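Local coordinates for protein acetylxylan esterase A (PDB 5X6S) that removes acetyl side groups from the backbone of xylan, so helping to break down this plant polysaccharide, at residues Asp12-Val17 and Gly89-Ser94; Ile33-Tyr39 and Lys112-Ser118; Met194-Ser200 and Leu249-Thr255. All coordinates share one frame; numbering follows the deposited sequence.

How the contacts relate
All three contacts belong to one alpha/beta-hydrolase framework. Contact 2 (33-39 with 112-118) lies near its middle, a parallel strand pair leading into Ser119, the probable nucleophile; the side chain of Tyr39 is about 4 Å from that of Ser119. Contact 3 (194-200 with 249-255) lies in the same sheet, its centre about 16 Å from that of contact 2, and its His198 side chain is about 9 Å from that of Ser119. Contact 1 (12-17 with 89-94) is peripheral: it fastens a loop to the start of helix 91-106, whose chain then runs on to strand 113-118. The centres of contacts 1 and 3 are about 29 Å apart, on opposite sides of the chain's centre.

Contact 1 (Asp12-Val17 and Gly89-Ser94); sequences DNPTNV and GGNSNS
The beta turn that precedes strand 18-23 docks on the first turn of helix 91-106, where Ser94 OG donates to Asn13 OD1 at 2.6 Å. Asparagine suits this corner because its amide offers both an acceptor and a donor. Its OD1 also takes the backbone NH of Val17, N to OD1 3.0 Å, in the carbonyl plane and on a lone pair, whereas the serine hydroxyl approaches tilted 24° from that plane. Its ND2 meanwhile donates to Val17 O at 2.9 Å, so one side chain grips both polar backbone atoms of Val17 and is itself fixed in rotation. The turn is of type I, from Asn13 to Asn16, with Pro14 at its second position, where the fixed phi of proline fits well.

Opposite it the helix begins, with Gly90 at the N-cap and Gly89 just before, in a left-handed conformation (phi 88°) that suits glycine, since a CB here would be pressed against the carbonyl O of the preceding residue. Asn91, in the first turn, points its ND2 at Thr15 OG1 (2.9 Å), with the oxygen lying in the amide plane; Asn91 OD1 is engaged by the backbone N of Asp77. Thr15 places OG1 between its backbone N and carbonyl carbon (chi1 68°), which turns the hydroxyl to the amide and sends CG2 to pack against Gly89 O.

A water molecule bridges the two segments: it accepts from Thr15 N and donates to Gly89 O at 2.8 Å and to Ser94 OG at 2.6 Å. Ser94 OG thus accepts a hydrogen bond from the water while donating its own to Asn13 OD1. Beside these polar groups Val17 wedges its CG2 branch between Asn91 ND2 (3.4 Å) and Ser94 CB (3.6 Å), a branched, apolar side chain that suits this buried spot next to the small serine.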
loop_
_atom_site.group_PDB
_atom_site.type_symbol
_atom_site.label_atom_id
_atom_site.label_comp_id
_atom_site.label_asym_id
_atom_site.label_seq_id
_atom_site.Cartn_x
_atom_site.Cartn_y
_atom_site.Cartn_z
ATOM N N ASP A 12 16.268 9.558 -2.252
ATOM C CA ASP A 12 17.341 9.559 -1.260
ATOM C C ASP A 12 18.118 8.218 -1.272
ATOM O O ASP A 12 17.528 7.138 -1.274
ATOM C CB ASP A 12 16.824 9.828 0.123
ATOM C CG ASP A 12 16.336 11.285 0.291
ATOM O OD1 ASP A 12 16.693 12.128 -0.583
ATOM O OD2 ASP A 12 15.620 11.561 1.284
ATOM N N ASN A 13 19.453 8.321 -1.304
ATOM C CA ASN A 13 20.270 7.134 -1.490
ATOM C C ASN A 13 21.644 7.320 -0.854
ATOM O O ASN A 13 22.633 7.149 -1.520
ATOM C CB ASN A 13 20.339 6.785 -2.987
ATOM C CG ASN A 13 21.123 5.503 -3.277
ATOM O OD1 ASN A 13 21.180 4.584 -2.441
ATOM N ND2 ASN A 13 21.731 5.431 -4.457
ATOM N N PRO A 14 21.675 7.636 0.459
ATOM C CA PRO A 14 22.971 7.972 1.081
ATOM C C PRO A 14 23.985 6.813 1.076
ATOM O O PRO A 14 25.183 7.072 1.021
ATOM C CB PRO A 14 22.567 8.431 2.494
ATOM C CG PRO A 14 21.293 7.757 2.779
ATOM C CD PRO A 14 20.561 7.730 1.433
ATOM N N THR A 15 23.524 5.557 1.006
ATOM C CA THR A 15 24.443 4.440 0.952
ATOM C C THR A 15 24.796 4.046 -0.465
ATOM O O THR A 15 25.508 3.072 -0.694
ATOM C CB THR A 15 23.937 3.208 1.755
ATOM O OG1 THR A 15 22.777 2.631 1.137
ATOM C CG2 THR A 15 23.697 3.566 3.236
ATOM N N ASN A 16 24.347 4.816 -1.448
ATOM C CA ASN A 16 24.798 4.639 -2.814
ATOM C C ASN A 16 24.542 3.270 -3.461
ATOM O O ASN A 16 25.346 2.747 -4.259
ATOM C CB ASN A 16 26.265 5.046 -2.938
ATOM C CG ASN A 16 26.592 5.531 -4.320
ATOM O OD1 ASN A 16 25.770 6.218 -4.990
ATOM N ND2 ASN A 16 27.814 5.230 -4.766
ATOM N N VAL A 17 23.378 2.701 -3.137
ATOM C CA VAL A 17 22.936 1.474 -3.786
ATOM C C VAL A 17 22.711 1.742 -5.292
ATOM O O VAL A 17 22.163 2.800 -5.641
ATOM C CB VAL A 17 21.634 0.953 -3.111
ATOM C CG1 VAL A 17 21.224 -0.393 -3.643
ATOM C CG2 VAL A 17 21.804 0.921 -1.606
ATOM N N GLY A 89 17.350 5.085 6.416
ATOM C CA GLY A 89 18.372 5.592 5.472
ATOM C C GLY A 89 19.363 4.565 4.975
ATOM O O GLY A 89 20.297 4.899 4.228
ATOM N N GLY A 90 19.199 3.305 5.391
ATOM C CA GLY A 90 20.112 2.244 4.967
ATOM C C GLY A 90 19.781 1.697 3.586
ATOM O O GLY A 90 18.884 2.248 2.905
ATOM N N ASN A 91 20.478 0.640 3.146
ATOM C CA ASN A 91 20.249 0.004 1.869
ATOM C C ASN A 91 18.763 -0.240 1.629
ATOM O O ASN A 91 18.262 -0.030 0.549
ATOM C CB ASN A 91 20.903 -1.374 1.741
ATOM C CG ASN A 91 22.414 -1.378 1.575
ATOM O OD1 ASN A 91 22.988 -2.412 1.617
ATOM N ND2 ASN A 91 23.035 -0.246 1.369
ATOM N N SER A 92 18.083 -0.711 2.650
ATOM C CA SER A 92 16.663 -1.024 2.510
ATOM C C SER A 92 15.790 0.175 2.092
ATOM O O SER A 92 14.854 0.045 1.256
ATOM C CB SER A 92 16.154 -1.678 3.784
ATOM O OG SER A 92 16.457 -0.892 4.929
ATOM N N ASN A 93 16.099 1.334 2.662
ATOM C CA ASN A 93 15.480 2.605 2.333
ATOM C C ASN A 93 15.710 2.962 0.846
ATOM O O ASN A 93 14.819 3.385 0.168
ATOM C CB ASN A 93 16.012 3.699 3.246
ATOM C CG ASN A 93 15.045 4.863 3.470
ATOM O OD1 ASN A 93 15.092 5.495 4.504
ATOM N ND2 ASN A 93 14.175 5.117 2.536
ATOM N N SER A 94 16.924 2.749 0.369
ATOM C CA SER A 94 17.222 2.950 -1.011
ATOM C C SER A 94 16.357 2.100 -1.922
ATOM O O SER A 94 15.808 2.615 -2.897
ATOM C CB SER A 94 18.709 2.675 -1.256
ATOM O OG SER A 94 19.494 3.714 -0.666
HETATM O O HOH W 1 20.742 4.378 1.489
#

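Contact 2 (Ile33-Tyr39 and Lys112-Ser118); sequences IVVAIHY and KVFVTGS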
loop_
_atom_site.group_PDB
_atom_site.type_symbol
_atom_site.label_atom_id
_atom_site.label_comp_id
_atom_site.label_asym_id
_atom_site.label_seq_id
_atom_site.Cartn_x
_atom_site.Cartn_y
_atom_site.Cartn_z
ATOM N N ILE A 33 5.379 -4.839 -10.567
ATOM C CA ILE A 33 6.831 -4.672 -10.334
ATOM C C ILE A 33 7.334 -5.860 -9.557
ATOM O O ILE A 33 6.703 -6.295 -8.592
ATOM C CB ILE A 33 7.192 -3.363 -9.537
ATOM C CG1 ILE A 33 6.903 -2.109 -10.366
ATOM C CG2 ILE A 33 8.620 -3.405 -9.045
ATOM C CD1 ILE A 33 6.900 -0.827 -9.570
ATOM N N VAL A 34 8.461 -6.390 -9.977
ATOM C CA VAL A 34 9.177 -7.418 -9.206
ATOM C C VAL A 34 10.549 -6.881 -8.863
ATOM O O VAL A 34 11.314 -6.507 -9.769
ATOM C CB VAL A 34 9.343 -8.777 -9.984
ATOM C CG1 VAL A 34 10.234 -9.758 -9.199
ATOM C CG2 VAL A 34 8.001 -9.419 -10.244
ATOM N N VAL A 35 10.876 -6.843 -7.561
ATOM C CA VAL A 35 12.171 -6.436 -7.104
ATOM C C VAL A 35 12.954 -7.746 -6.858
ATOM O O VAL A 35 12.503 -8.589 -6.053
ATOM C CB VAL A 35 12.132 -5.553 -5.807
ATOM C CG1 VAL A 35 13.515 -5.144 -5.361
ATOM C CG2 VAL A 35 11.216 -4.342 -5.912
ATOM N N ALA A 36 14.073 -7.918 -7.556
ATOM C CA ALA A 36 14.852 -9.140 -7.539
ATOM C C ALA A 36 16.255 -8.831 -6.995
ATOM O O ALA A 36 17.046 -8.081 -7.626
ATOM C CB ALA A 36 14.922 -9.762 -8.949
ATOM N N ILE A 37 16.569 -9.376 -5.802
ATOM C CA ILE A 37 17.703 -8.920 -5.013
ATOM C C ILE A 37 18.823 -9.965 -4.944
ATOM O O ILE A 37 18.592 -11.109 -4.491
ATOM C CB ILE A 37 17.282 -8.528 -3.587
ATOM C CG1 ILE A 37 16.054 -7.588 -3.612
ATOM C CG2 ILE A 37 18.478 -7.948 -2.825
ATOM C CD1 ILE A 37 15.496 -7.200 -2.223
ATOM N N HIS A 38 20.011 -9.574 -5.422
ATOM C CA HIS A 38 21.079 -10.482 -5.704
ATOM C C HIS A 38 21.807 -10.986 -4.421
ATOM O O HIS A 38 21.644 -10.416 -3.339
ATOM C CB HIS A 38 22.078 -9.812 -6.642
ATOM C CG HIS A 38 22.895 -8.739 -6.002
ATOM N ND1 HIS A 38 23.966 -9.001 -5.164
ATOM C CD2 HIS A 38 22.814 -7.394 -6.099
ATOM C CE1 HIS A 38 24.509 -7.869 -4.767
ATOM N NE2 HIS A 38 23.832 -6.867 -5.321
ATOM N N TYR A 39 22.591 -12.054 -4.596
ATOM C CA TYR A 39 23.404 -12.733 -3.541
ATOM C C TYR A 39 24.793 -12.086 -3.361
ATOM O O TYR A 39 25.224 -11.264 -4.166
ATOM C CB TYR A 39 23.521 -14.233 -3.908
ATOM C CG TYR A 39 23.752 -14.450 -5.389
ATOM C CD1 TYR A 39 24.981 -14.105 -5.982
ATOM C CD2 TYR A 39 22.725 -14.878 -6.214
ATOM C CE1 TYR A 39 25.192 -14.258 -7.358
ATOM C CE2 TYR A 39 22.905 -15.034 -7.583
ATOM C CZ TYR A 39 24.147 -14.711 -8.161
ATOM O OH TYR A 39 24.324 -14.855 -9.498
ATOM N N LYS A 112 0.528 -4.198 -7.029
ATOM C CA LYS A 112 1.158 -5.373 -7.645
ATOM C C LYS A 112 2.686 -5.250 -7.630
ATOM O O LYS A 112 3.331 -5.402 -8.679
ATOM C CB LYS A 112 0.646 -5.599 -9.091
ATOM C CG LYS A 112 -0.860 -5.902 -9.177
ATOM C CD LYS A 112 -1.305 -6.107 -10.609
ATOM C CE LYS A 112 -2.806 -6.491 -10.610
ATOM N NZ LYS A 112 -3.360 -6.327 -11.987
ATOM N N VAL A 113 3.242 -5.074 -6.422
ATOM C CA VAL A 113 4.683 -4.925 -6.230
ATOM C C VAL A 113 5.166 -6.063 -5.331
ATOM O O VAL A 113 4.571 -6.336 -4.260
ATOM C CB VAL A 113 5.064 -3.511 -5.666
ATOM C CG1 VAL A 113 6.572 -3.349 -5.526
ATOM C CG2 VAL A 113 4.464 -2.395 -6.497
ATOM N N PHE A 114 6.213 -6.751 -5.776
ATOM C CA PHE A 114 6.653 -8.000 -5.162
ATOM C C PHE A 114 8.148 -7.917 -4.951
ATOM O O PHE A 114 8.798 -7.208 -5.682
ATOM C CB PHE A 114 6.266 -9.179 -6.090
ATOM C CG PHE A 114 4.798 -9.198 -6.389
ATOM C CD1 PHE A 114 3.890 -9.717 -5.449
ATOM C CD2 PHE A 114 4.310 -8.677 -7.579
ATOM C CE1 PHE A 114 2.508 -9.656 -5.685
ATOM C CE2 PHE A 114 2.920 -8.641 -7.828
ATOM C CZ PHE A 114 2.025 -9.133 -6.859
ATOM N N VAL A 115 8.683 -8.665 -4.001
ATOM C CA VAL A 115 10.100 -8.642 -3.716
ATOM C C VAL A 115 10.589 -10.060 -3.491
ATOM O O VAL A 115 9.867 -10.870 -2.875
ATOM C CB VAL A 115 10.458 -7.664 -2.541
ATOM C CG1 VAL A 115 9.712 -7.969 -1.261
ATOM C CG2 VAL A 115 11.977 -7.534 -2.334
ATOM N N THR A 116 11.779 -10.373 -4.012
ATOM C CA THR A 116 12.342 -11.725 -3.936
ATOM C C THR A 116 13.859 -11.605 -4.052
ATOM O O THR A 116 14.384 -10.580 -4.536
ATOM C CB THR A 116 11.741 -12.657 -5.024
ATOM O OG1 THR A 116 12.324 -13.937 -4.942
ATOM C CG2 THR A 116 11.966 -12.082 -6.475
ATOM N N GLY A 117 14.569 -12.615 -3.575
ATOM C CA GLY A 117 16.000 -12.576 -3.515
ATOM C C GLY A 117 16.570 -13.904 -3.092
ATOM O O GLY A 117 15.827 -14.743 -2.578
ATOM N N SER A 118 17.865 -14.111 -3.354
ATOM C CA SER A 118 18.558 -15.319 -2.981
ATOM C C SER A 118 19.721 -14.979 -2.022
ATOM O O SER A 118 20.390 -13.996 -2.190
ATOM C CB SER A 118 19.078 -16.076 -4.234
ATOM O OG SER A 118 17.976 -16.487 -5.013
#
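Ile33 N bonds to Lys112 O at 2.8 Å and opens a parallel ladder at the heart of the alpha/beta-hydrolase sheet. Five more bonds follow in regular exchange, among them Val35 N to Phe114 O at 2.8 Å and Thr116 N to Val35 O at 2.8 Å, the last nearly along the C=O axis. The two strands run 17° apart, a gentle twist.

On the face carrying Ile33, Val35 and Ile37, Ile33 lies side by side with Val113 and Val35 with Val115, each pair pointing the same way, while Ile37 slants across Val115. Val115 turns CG2 anti to its backbone N, which brings that methyl to Ile37 CD1 at 3.5 Å. Gly117, paired with Ile37, lets its CA come to 3.1 Å from Ile37 O, where a CB would clash with that oxygen. Helix 91-106 covers this face, with Val99 on Val35 and Val113.

The other face holds Val34, Phe114, Ala36 and Thr116. Thr116 CG2 meets Val34 CG1 at 4.0 Å, while its OG1 bonds to Thr140 O in the next strand; the Phe114 ring stacks on Phe272.

At the C-terminal end the chain passes from Ser118 into Ser119, the probable nucleophile, in a sequence and turn consistent with a nucleophile elbow. Ser118 OG bonds to Tyr47 OH and Tyr39 OH to Asp50, while Ser118 CB sits at the edge of the Tyr39 ring, 4.3 Å from Tyr39 CD2.

Contact 3 (Met194-Ser200 and Leu249-Thr255); sequences MQIYHGS and LQGIFAT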
loop_
_atom_site.group_PDB
_atom_site.type_symbol
_atom_site.label_atom_id
_atom_site.label_comp_id
_atom_site.label_asym_id
_atom_site.label_seq_id
_atom_site.Cartn_x
_atom_site.Cartn_y
_atom_site.Cartn_z
ATOM N N MET A 194 4.155 -13.865 2.686
ATOM C CA MET A 194 5.494 -14.387 2.671
ATOM C C MET A 194 5.564 -15.849 2.221
ATOM O O MET A 194 4.828 -16.689 2.723
ATOM C CB MET A 194 6.142 -14.275 4.041
ATOM C CG MET A 194 6.170 -12.899 4.666
ATOM S SD MET A 194 7.017 -11.668 3.595
ATOM C CE MET A 194 8.652 -12.297 3.649
ATOM N N GLN A 195 6.493 -16.142 1.316
ATOM C CA GLN A 195 6.800 -17.503 0.879
ATOM C C GLN A 195 8.268 -17.726 1.064
ATOM O O GLN A 195 9.109 -17.005 0.472
ATOM C CB GLN A 195 6.425 -17.678 -0.594
ATOM C CG GLN A 195 6.701 -19.039 -1.158
ATOM C CD GLN A 195 6.318 -19.106 -2.635
ATOM O OE1 GLN A 195 6.916 -18.407 -3.487
ATOM N NE2 GLN A 195 5.300 -19.899 -2.947
ATOM N N ILE A 196 8.610 -18.720 1.892
ATOM C CA ILE A 196 9.978 -18.962 2.367
ATOM C C ILE A 196 10.493 -20.331 1.887
ATOM O O ILE A 196 9.969 -21.373 2.313
ATOM C CB ILE A 196 10.031 -18.917 3.921
ATOM C CG1 ILE A 196 9.280 -17.700 4.459
ATOM C CG2 ILE A 196 11.468 -19.080 4.462
ATOM C CD1 ILE A 196 9.799 -16.326 4.008
ATOM N N TYR A 197 11.520 -20.342 1.029
ATOM C CA TYR A 197 12.188 -21.563 0.598
ATOM C C TYR A 197 13.501 -21.749 1.350
ATOM O O TYR A 197 14.218 -20.794 1.618
ATOM C CB TYR A 197 12.564 -21.504 -0.882
ATOM C CG TYR A 197 11.446 -21.585 -1.901
ATOM C CD1 TYR A 197 10.713 -20.445 -2.300
ATOM C CD2 TYR A 197 11.159 -22.792 -2.532
ATOM C CE1 TYR A 197 9.722 -20.538 -3.296
ATOM C CE2 TYR A 197 10.188 -22.876 -3.547
ATOM C CZ TYR A 197 9.475 -21.762 -3.926
ATOM O OH TYR A 197 8.533 -21.896 -4.930
ATOM N N HIS A 198 13.883 -22.992 1.605
ATOM C CA HIS A 198 15.189 -23.282 2.189
ATOM C C HIS A 198 15.521 -24.747 1.887
ATOM O O HIS A 198 14.621 -25.568 1.771
ATOM C CB HIS A 198 15.215 -23.033 3.700
ATOM C CG HIS A 198 16.522 -22.514 4.219
ATOM N ND1 HIS A 198 16.698 -21.200 4.579
ATOM C CD2 HIS A 198 17.736 -23.105 4.372
ATOM C CE1 HIS A 198 17.954 -20.988 4.917
ATOM N NE2 HIS A 198 18.603 -22.140 4.826
ATOM N N GLY A 199 16.808 -25.051 1.793
ATOM C CA GLY A 199 17.251 -26.438 1.558
ATOM C C GLY A 199 17.740 -27.112 2.837
ATOM O O GLY A 199 18.383 -26.465 3.674
ATOM N N SER A 200 17.441 -28.412 2.985
ATOM C CA SER A 200 17.744 -29.175 4.223
ATOM C C SER A 200 19.235 -29.398 4.474
ATOM O O SER A 200 19.638 -29.715 5.569
ATOM C CB SER A 200 17.016 -30.528 4.232
ATOM O OG SER A 200 17.604 -31.408 3.290
ATOM N N LEU A 249 1.449 -16.677 4.845
ATOM C CA LEU A 249 2.662 -17.406 5.107
ATOM C C LEU A 249 2.624 -18.855 4.625
ATOM O O LEU A 249 1.792 -19.653 5.095
ATOM C CB LEU A 249 3.057 -17.401 6.591
ATOM C CG LEU A 249 4.292 -18.187 6.915
ATOM C CD1 LEU A 249 5.607 -17.645 6.291
ATOM C CD2 LEU A 249 4.500 -18.343 8.411
ATOM N N GLN A 250 3.564 -19.182 3.745
ATOM C CA GLN A 250 3.876 -20.553 3.469
ATOM C C GLN A 250 5.369 -20.812 3.432
ATOM O O GLN A 250 6.162 -19.921 3.089
ATOM C CB GLN A 250 3.146 -21.042 2.237
ATOM C CG GLN A 250 3.610 -20.482 0.941
ATOM C CD GLN A 250 2.860 -20.998 -0.262
ATOM O OE1 GLN A 250 3.452 -21.530 -1.166
ATOM N NE2 GLN A 250 1.592 -20.766 -0.309
ATOM N N GLY A 251 5.766 -22.011 3.833
ATOM C CA GLY A 251 7.160 -22.377 3.850
ATOM C C GLY A 251 7.349 -23.561 2.894
ATOM O O GLY A 251 6.460 -24.416 2.801
ATOM N N ILE A 252 8.493 -23.599 2.216
ATOM C CA ILE A 252 8.788 -24.692 1.275
ATOM C C ILE A 252 10.169 -25.206 1.637
ATOM O O ILE A 252 11.173 -24.515 1.478
ATOM C CB ILE A 252 8.661 -24.240 -0.219
ATOM C CG1 ILE A 252 7.250 -23.752 -0.458
ATOM C CG2 ILE A 252 9.028 -25.390 -1.166
ATOM C CD1 ILE A 252 7.098 -22.666 -1.430
ATOM N N PHE A 253 10.218 -26.408 2.218
ATOM C CA PHE A 253 11.481 -26.999 2.651
ATOM C C PHE A 253 11.910 -28.036 1.609
ATOM O O PHE A 253 11.159 -28.984 1.352
ATOM C CB PHE A 253 11.358 -27.653 4.048
ATOM C CG PHE A 253 12.665 -27.868 4.753
ATOM C CD1 PHE A 253 13.474 -26.791 5.113
ATOM C CD2 PHE A 253 13.069 -29.159 5.140
ATOM C CE1 PHE A 253 14.646 -26.991 5.828
ATOM C CE2 PHE A 253 14.265 -29.377 5.829
ATOM C CZ PHE A 253 15.070 -28.296 6.175
ATOM N N ALA A 254 13.099 -27.825 1.043
ATOM C CA ALA A 254 13.650 -28.674 -0.048
ATOM C C ALA A 254 14.681 -29.683 0.500
ATOM O O ALA A 254 15.836 -29.364 0.739
ATOM C CB ALA A 254 14.298 -27.791 -1.108
ATOM N N THR A 255 14.236 -30.915 0.715
ATOM C CA THR A 255 15.131 -31.949 1.207
ATOM C C THR A 255 16.158 -32.350 0.164
ATOM O O THR A 255 15.816 -32.605 -1.006
ATOM C CB THR A 255 14.325 -33.199 1.696
ATOM O OG1 THR A 255 13.446 -32.791 2.744
ATOM C CG2 THR A 255 15.251 -34.310 2.188
#
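Ile252 N to Ile196 O, at 2.7 Å, is the shortest of six backbone hydrogen bonds that zip Met194-Ser200 to Leu249-Thr255 as parallel strands of the alpha/beta-hydrolase sheet. The ladder runs from Gln250 N on Met194 O to Ser200 N on Ala254 O (2.9 Å), just beyond the end of strand 193-199.

One side-chain bond reinforces it. Gln195 stretches out fully (chi1 180°) and donates from NE2 to Gln250 OE1 at 3.0 Å; the acceptor lies in the Gln195 amide plane, but the donor stands 54° above the Gln250 carbonyl plane, the two amides being turned 60° apart. Gln195 OE1 has a partner of its own in Thr140 OG1, so both ends of this buried amide are used.

Apolar contacts fill in around these bonds. Ile252 lays CD1 over a face of the Tyr197 ring, offset toward the rim, in a CH-pi contact 3.8 Å from the ring centroid, and its length also lets that methyl reach Gln195 NE2 at 3.6 Å. On the face shared by Met194 and Ile196, Leu249 CD1 touches Ile196 CG1 at 4.1 Å, with Trp217 of helix 208-221 packed on Met194 and Leu249.

Aromatic cover closes the far end: Phe253 CE2 lies 3.4 Å from Ser200 CB, and Ser200 N sits over a face of its ring. Ser200 OG bonds to Gly256 N, linking the two segments just past the strands. The Gln195 amide and the Ser200 hydroxyl are thus both tied down, and the loops carrying Asp202 and His259, probable partners of Ser119 in a catalytic triad, follow from these strand ends.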